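Local atomic coordinates of malonyl CoA reductase (malonate semialdehyde-forming) (PDB entry 2EP5), a protein that probably catalyses the NADPH-dependent reduction of malonyl-CoA to malonate semialdehyde (3-oxopropanoate), as a member of the aspartate-semialdehyde dehydrogenase family. Residues A[81-86]-A[104-109]; A[277-282]-A[336-341]; A[304-309]-A[329-334]. All coordinates share one frame; numbering follows the deposited sequence.

Contact 1 of 3, residues A[81-86]-A[104-109]; sequences VLSALP and VVSNAS
V81 meets V104 as the first pair of two parallel strands, 80-83 and 103-106, which helix 87-99 joins into a beta-alpha-beta unit of the Rossmann-type NAD-binding domain. V81 O accepts V105 N at 2.9 Å. L82 lies on the other face, beside V105 and pointing the same way, its CD2 4.1 Å from V105 CB; helix 334-347 packs over both. S83 donates its N to V105 O and takes the N-H of N107 on its own O. On the face shared with V81 and V104, S83 CB comes within 3.5 Å of S106 CB, and both hydroxyls are hydrogen-bonded to E94 of the connecting helix. S106 OG, anti to its own nitrogen (chi1 160°), also accepts A108 N at 3.0 Å, an ST turn, and bonds to K147. A valine in place of S106 is likely to leave A108 N without its acceptor and E94 and K147 short of a shared partner. Past the strand end, the N107 amide turns toward A84, ND2 3.4 Å from A84 CA, while OD1 is bonded to T337 of helix 334-347. At L85 the carbonyl O rests against the methyl of A108, 3.4 Å from CB.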
# COMPACT_ATOMS: atom_id res chain seq x y z
N VAL A 81 -26.01 -29.64 1.55
CA VAL A 81 -24.62 -29.45 1.18
C VAL A 81 -24.45 -28.02 0.72
O VAL A 81 -25.16 -27.56 -0.17
CB VAL A 81 -24.21 -30.37 0.03
CG1 VAL A 81 -22.74 -30.18 -0.28
CG2 VAL A 81 -24.50 -31.81 0.39
N LEU A 82 -23.54 -27.30 1.37
CA LEU A 82 -23.25 -25.92 1.01
C LEU A 82 -21.97 -25.96 0.18
O LEU A 82 -21.11 -26.80 0.42
CB LEU A 82 -23.04 -25.06 2.25
CG LEU A 82 -24.10 -25.16 3.36
CD1 LEU A 82 -23.86 -24.03 4.34
CD2 LEU A 82 -25.51 -25.08 2.80
N SER A 83 -21.85 -25.07 -0.79
CA SER A 83 -20.68 -25.07 -1.65
C SER A 83 -20.03 -23.72 -1.89
O SER A 83 -20.71 -22.73 -2.19
CB SER A 83 -21.04 -25.70 -3.00
OG SER A 83 -19.90 -25.79 -3.84
N ALA A 84 -18.71 -23.69 -1.77
CA ALA A 84 -17.92 -22.50 -2.00
C ALA A 84 -16.80 -22.89 -2.95
O ALA A 84 -15.76 -22.26 -2.99
CB ALA A 84 -17.34 -21.98 -0.69
N LEU A 85 -17.04 -23.97 -3.70
CA LEU A 85 -16.07 -24.47 -4.67
C LEU A 85 -15.69 -23.44 -5.72
O LEU A 85 -16.47 -22.54 -6.05
CB LEU A 85 -16.64 -25.69 -5.38
CG LEU A 85 -16.87 -26.97 -4.58
CD1 LEU A 85 -17.85 -27.87 -5.34
CD2 LEU A 85 -15.54 -27.67 -4.32
N PRO A 86 -14.47 -23.54 -6.26
CA PRO A 86 -14.13 -22.55 -7.28
C PRO A 86 -14.99 -22.80 -8.53
O PRO A 86 -15.39 -23.93 -8.82
CB PRO A 86 -12.62 -22.77 -7.52
CG PRO A 86 -12.37 -24.17 -7.02
CD PRO A 86 -13.28 -24.29 -5.81
N VAL A 104 -28.27 -29.10 -2.68
CA VAL A 104 -27.08 -28.27 -2.75
C VAL A 104 -27.37 -26.78 -2.87
O VAL A 104 -28.19 -26.37 -3.71
CB VAL A 104 -26.19 -28.67 -3.96
CG1 VAL A 104 -24.93 -27.83 -4.00
CG2 VAL A 104 -25.84 -30.15 -3.89
N VAL A 105 -26.71 -25.98 -2.04
CA VAL A 105 -26.82 -24.52 -2.06
C VAL A 105 -25.39 -24.04 -2.30
O VAL A 105 -24.51 -24.21 -1.45
CB VAL A 105 -27.33 -23.95 -0.71
CG1 VAL A 105 -27.49 -22.44 -0.81
CG2 VAL A 105 -28.65 -24.59 -0.34
N SER A 106 -25.17 -23.44 -3.47
CA SER A 106 -23.83 -23.02 -3.86
C SER A 106 -23.67 -21.58 -4.32
O SER A 106 -24.58 -21.01 -4.93
CB SER A 106 -23.34 -23.96 -4.97
OG SER A 106 -22.29 -23.38 -5.71
N ASN A 107 -22.51 -20.99 -4.03
CA ASN A 107 -22.26 -19.63 -4.48
C ASN A 107 -21.29 -19.59 -5.65
O ASN A 107 -20.80 -18.53 -6.04
CB ASN A 107 -21.80 -18.70 -3.32
CG ASN A 107 -20.62 -19.26 -2.51
OD1 ASN A 107 -20.64 -19.23 -1.28
ND2 ASN A 107 -19.58 -19.73 -3.19
N ALA A 108 -21.02 -20.76 -6.24
CA ALA A 108 -20.14 -20.85 -7.41
C ALA A 108 -20.99 -20.53 -8.64
O ALA A 108 -22.18 -20.83 -8.67
CB ALA A 108 -19.55 -22.25 -7.52
N SER A 109 -20.37 -19.95 -9.66
CA SER A 109 -21.06 -19.54 -10.89
C SER A 109 -21.85 -20.55 -11.75
O SER A 109 -22.90 -20.20 -12.30
CB SER A 109 -20.07 -18.79 -11.78
OG SER A 109 -19.00 -19.64 -12.13

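Contact 2 of 3, residues A[277-282]-A[336-341]; sequences LPTAPK and ITILTV
L339 is met by L277, T279 and A280 of the loop 277-282, an apolar contact between an irregular connection and one side of helix 334-347. Its CD2 sits 3.9 Å from L277 CD1, the two leucine side chains crossing at about a right angle, and the same methyl reaches A280 CB at 4.2 Å. T279 faces the branch point: L339 CG lies 4.1 Å from T279 CB and about as far from the T279 carbonyl. I338, the residue before L339, presents its CG2 to T279 OG1 at 3.4 Å, again with the side chains at roughly a right angle. That methyl stands anti to the backbone N of I338 (chi1 -69° for CG1), which carries it toward the loop.

The loop keeps this shape through a type I turn from L277 to A280, closed by A280 N on L277 O at 2.9 Å. The turn brings L277, T279 and A280 together around one leucine. The hydroxyl of T279 has its polar partner in E342, farther along the same helix, so OG1 of T279 lies against the I338 methyl and is hydrogen-bonded to the E342 carboxylate. P281 O is in turn held by Q273 NE2, which ties the end of the loop back to helix 271-274.

Around this core, M23 of helix 15-24 touches both T279 and I338, while P122 and E123 of helix 122-125 lie against L339. The C-terminal helix 334-347, helices 15-24 and 122-125, and the loop that leads from helix 271-274 into strand 285-287 of the mixed sheet thus pack together here.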
# COMPACT_ATOMS: atom_id res chain seq x y z
N LEU A 277 -34.26 -14.01 11.00
CA LEU A 277 -33.36 -15.13 10.76
C LEU A 277 -31.98 -14.76 11.30
O LEU A 277 -31.52 -13.63 11.13
CB LEU A 277 -33.32 -15.44 9.26
CG LEU A 277 -34.69 -15.70 8.61
CD1 LEU A 277 -34.52 -16.06 7.15
CD2 LEU A 277 -35.42 -16.82 9.34
N PRO A 278 -31.31 -15.71 11.97
CA PRO A 278 -29.98 -15.53 12.56
C PRO A 278 -28.93 -14.78 11.76
O PRO A 278 -28.14 -14.02 12.33
CB PRO A 278 -29.54 -16.97 12.90
CG PRO A 278 -30.41 -17.83 12.03
CD PRO A 278 -31.72 -17.12 12.07
N THR A 279 -28.91 -14.97 10.45
CA THR A 279 -27.93 -14.30 9.61
C THR A 279 -28.45 -13.05 8.89
O THR A 279 -27.71 -12.40 8.14
CB THR A 279 -27.35 -15.29 8.59
OG1 THR A 279 -26.84 -16.43 9.30
CG2 THR A 279 -26.22 -14.66 7.77
N ALA A 280 -29.71 -12.70 9.13
CA ALA A 280 -30.30 -11.52 8.51
C ALA A 280 -30.02 -10.24 9.30
O ALA A 280 -30.30 -10.17 10.50
CB ALA A 280 -31.80 -11.70 8.37
N PRO A 281 -29.46 -9.21 8.65
CA PRO A 281 -29.17 -7.97 9.38
C PRO A 281 -30.48 -7.23 9.66
O PRO A 281 -31.46 -7.44 8.96
CB PRO A 281 -28.28 -7.20 8.40
CG PRO A 281 -28.87 -7.58 7.08
CD PRO A 281 -29.11 -9.09 7.23
N LYS A 282 -30.50 -6.38 10.69
CA LYS A 282 -31.71 -5.63 11.02
C LYS A 282 -32.10 -4.65 9.91
O LYS A 282 -33.28 -4.44 9.64
CB LYS A 282 -31.53 -4.85 12.33
CG LYS A 282 -32.11 -5.51 13.57
CD LYS A 282 -31.23 -6.63 14.10
CE LYS A 282 -31.61 -7.00 15.54
NZ LYS A 282 -31.45 -5.85 16.49
N ILE A 336 -24.74 -14.80 2.45
CA ILE A 336 -25.99 -15.01 1.70
C ILE A 336 -26.31 -16.48 1.48
O ILE A 336 -27.47 -16.84 1.37
CB ILE A 336 -25.99 -14.29 0.33
CG1 ILE A 336 -24.71 -14.59 -0.44
CG2 ILE A 336 -26.19 -12.81 0.53
CD1 ILE A 336 -24.78 -14.15 -1.86
N THR A 337 -25.29 -17.33 1.42
CA THR A 337 -25.51 -18.75 1.24
C THR A 337 -26.16 -19.30 2.51
O THR A 337 -27.14 -20.04 2.46
CB THR A 337 -24.19 -19.50 1.01
OG1 THR A 337 -23.60 -19.05 -0.22
CG2 THR A 337 -24.43 -21.01 0.93
N ILE A 338 -25.60 -18.92 3.65
CA ILE A 338 -26.10 -19.36 4.94
C ILE A 338 -27.50 -18.77 5.16
O ILE A 338 -28.39 -19.45 5.68
CB ILE A 338 -25.13 -18.92 6.07
CG1 ILE A 338 -23.82 -19.72 5.95
CG2 ILE A 338 -25.76 -19.12 7.44
CD1 ILE A 338 -22.70 -19.23 6.85
N LEU A 339 -27.68 -17.52 4.75
CA LEU A 339 -28.98 -16.86 4.91
C LEU A 339 -30.00 -17.53 4.00
O LEU A 339 -31.19 -17.62 4.33
CB LEU A 339 -28.87 -15.37 4.54
CG LEU A 339 -29.71 -14.36 5.35
CD1 LEU A 339 -30.16 -13.24 4.43
CD2 LEU A 339 -30.91 -15.02 5.98
N THR A 340 -29.54 -18.01 2.85
CA THR A 340 -30.43 -18.68 1.91
C THR A 340 -30.94 -19.96 2.54
O THR A 340 -32.12 -20.29 2.42
CB THR A 340 -29.71 -18.99 0.58
OG1 THR A 340 -29.31 -17.76 -0.04
CG2 THR A 340 -30.64 -19.74 -0.37
N VAL A 341 -30.05 -20.69 3.23
CA VAL A 341 -30.46 -21.93 3.89
C VAL A 341 -31.48 -21.61 4.99
O VAL A 341 -32.49 -22.31 5.13
CB VAL A 341 -29.26 -22.69 4.52
CG1 VAL A 341 -29.76 -23.97 5.18
CG2 VAL A 341 -28.22 -23.03 3.46

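Contact 3 of 3, residues A[304-309]-A[329-334]; sequences SGMAVT and LVRGAA
The entry to strand 308-316 meets the loop between strand 319-326 and helix 334-347 here, in the dimerisation domain and near the predicted active site. V330 CG1 lies 3.1 Å from G305 O, and M306 SD packs on the same methyl at 3.4 Å. CG1 reaches this carbonyl because it is anti to the backbone N of V330 (chi1 -180°). G305 has a positive phi (90°), where a side chain would press on the preceding carbonyl and on V330 CG2.

R331 follows in the type I turn from V330 to A333. Its N makes a weak bond to G305 O. NH1 appears to donate to M306 O, although the place of that oxygen is less sure. M306 CE lies over one face of the guanidinium, 3.8 Å from R331 CZ. V308 CG1 meets the aliphatic stem at R331 CG, 4.1 Å away. The other terminal nitrogen, NH2, forms a salt bridge with E123 and a hydrogen bond with N121, so the buried charge is probably balanced there.

The side chain of R331 is about 8 Å from that of C151, the predicted acyl-thioester residue, and about 9 Å from that of H244, the predicted proton acceptor, consistent with a buried arginine near the active site of the aspartate-semialdehyde dehydrogenase family.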
# COMPACT_ATOMS: atom_id res chain seq x y z
N SER A 304 -22.01 -6.98 10.70
CA SER A 304 -21.27 -8.21 10.43
C SER A 304 -20.96 -8.42 8.96
O SER A 304 -20.52 -9.50 8.57
CB SER A 304 -22.05 -9.40 10.97
OG SER A 304 -22.38 -9.18 12.33
N GLY A 305 -21.18 -7.40 8.15
CA GLY A 305 -20.90 -7.51 6.73
C GLY A 305 -22.08 -8.00 5.91
O GLY A 305 -21.91 -8.41 4.76
N MET A 306 -23.27 -7.97 6.50
CA MET A 306 -24.48 -8.40 5.81
C MET A 306 -25.28 -7.21 5.30
O MET A 306 -26.20 -7.37 4.50
CB MET A 306 -25.36 -9.25 6.72
CG MET A 306 -24.93 -10.71 6.78
SD MET A 306 -24.80 -11.38 5.11
CE MET A 306 -26.52 -11.66 4.72
N ALA A 307 -24.92 -6.02 5.75
CA ALA A 307 -25.62 -4.82 5.33
C ALA A 307 -24.76 -4.05 4.33
O ALA A 307 -23.54 -4.01 4.45
CB ALA A 307 -25.93 -3.94 6.56
N VAL A 308 -25.40 -3.45 3.34
CA VAL A 308 -24.68 -2.66 2.35
C VAL A 308 -24.87 -1.19 2.74
O VAL A 308 -25.90 -0.83 3.30
CB VAL A 308 -25.21 -2.87 0.93
CG1 VAL A 308 -25.05 -4.32 0.52
CG2 VAL A 308 -26.67 -2.43 0.85
N THR A 309 -23.89 -0.36 2.44
CA THR A 309 -23.99 1.05 2.78
C THR A 309 -24.07 1.88 1.51
O THR A 309 -23.23 1.75 0.63
CB THR A 309 -22.79 1.50 3.61
OG1 THR A 309 -22.65 0.63 4.75
CG2 THR A 309 -22.97 2.93 4.09
N LEU A 329 -17.17 -10.75 0.86
CA LEU A 329 -16.99 -12.08 1.46
C LEU A 329 -18.22 -12.58 2.22
O LEU A 329 -18.47 -13.79 2.29
CB LEU A 329 -15.80 -12.07 2.42
CG LEU A 329 -14.41 -11.77 1.86
CD1 LEU A 329 -13.39 -11.89 2.98
CD2 LEU A 329 -14.08 -12.75 0.73
N VAL A 330 -18.97 -11.65 2.79
CA VAL A 330 -20.15 -11.97 3.58
C VAL A 330 -21.43 -11.79 2.75
O VAL A 330 -22.03 -12.77 2.28
CB VAL A 330 -20.19 -11.06 4.84
CG1 VAL A 330 -21.40 -11.37 5.69
CG2 VAL A 330 -18.92 -11.28 5.65
N ARG A 331 -21.84 -10.55 2.57
CA ARG A 331 -23.03 -10.25 1.78
C ARG A 331 -22.87 -10.86 0.39
O ARG A 331 -23.83 -11.35 -0.20
CB ARG A 331 -23.20 -8.74 1.62
CG ARG A 331 -24.49 -8.35 0.93
CD ARG A 331 -25.62 -8.51 1.91
NE ARG A 331 -26.79 -9.14 1.33
CZ ARG A 331 -27.91 -9.37 2.01
NH1 ARG A 331 -27.99 -9.03 3.29
NH2 ARG A 331 -28.94 -9.94 1.41
N GLY A 332 -21.65 -10.82 -0.12
CA GLY A 332 -21.38 -11.33 -1.45
C GLY A 332 -21.13 -12.81 -1.62
O GLY A 332 -20.98 -13.27 -2.75
N ALA A 333 -21.08 -13.56 -0.52
CA ALA A 333 -20.83 -15.00 -0.60
C ALA A 333 -21.27 -15.80 0.63
O ALA A 333 -22.39 -16.31 0.66
CB ALA A 333 -19.36 -15.27 -0.90
N ALA A 334 -20.38 -15.91 1.62
CA ALA A 334 -20.65 -16.67 2.85
C ALA A 334 -21.99 -16.41 3.52
O ALA A 334 -22.79 -17.33 3.70
CB ALA A 334 -19.53 -16.44 3.86

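In the fold
Contact 1 comes first along the chain, within the parallel sheet of the NAD-binding domain; contacts 2 and 3 follow, with both segments of contact 3 falling between 277-282 and 336-341. The centre of contact 1 is about 16 Å from those of the other two, which are about 10 Å apart. Helix 334-347 is the common element: V341 packs on L82 and V105, T337 OG1 probably hydrogen-bonds to N107 OD1, and L339 CD1 lies 4.0 Å from M306 CE of contact 3. The C-terminal helix thus bridges the nucleotide-binding sheet and the mixed sheet's loops. The N107 side chain is about 8 Å from that of the predicted catalytic C151, and R331 also lies near that site.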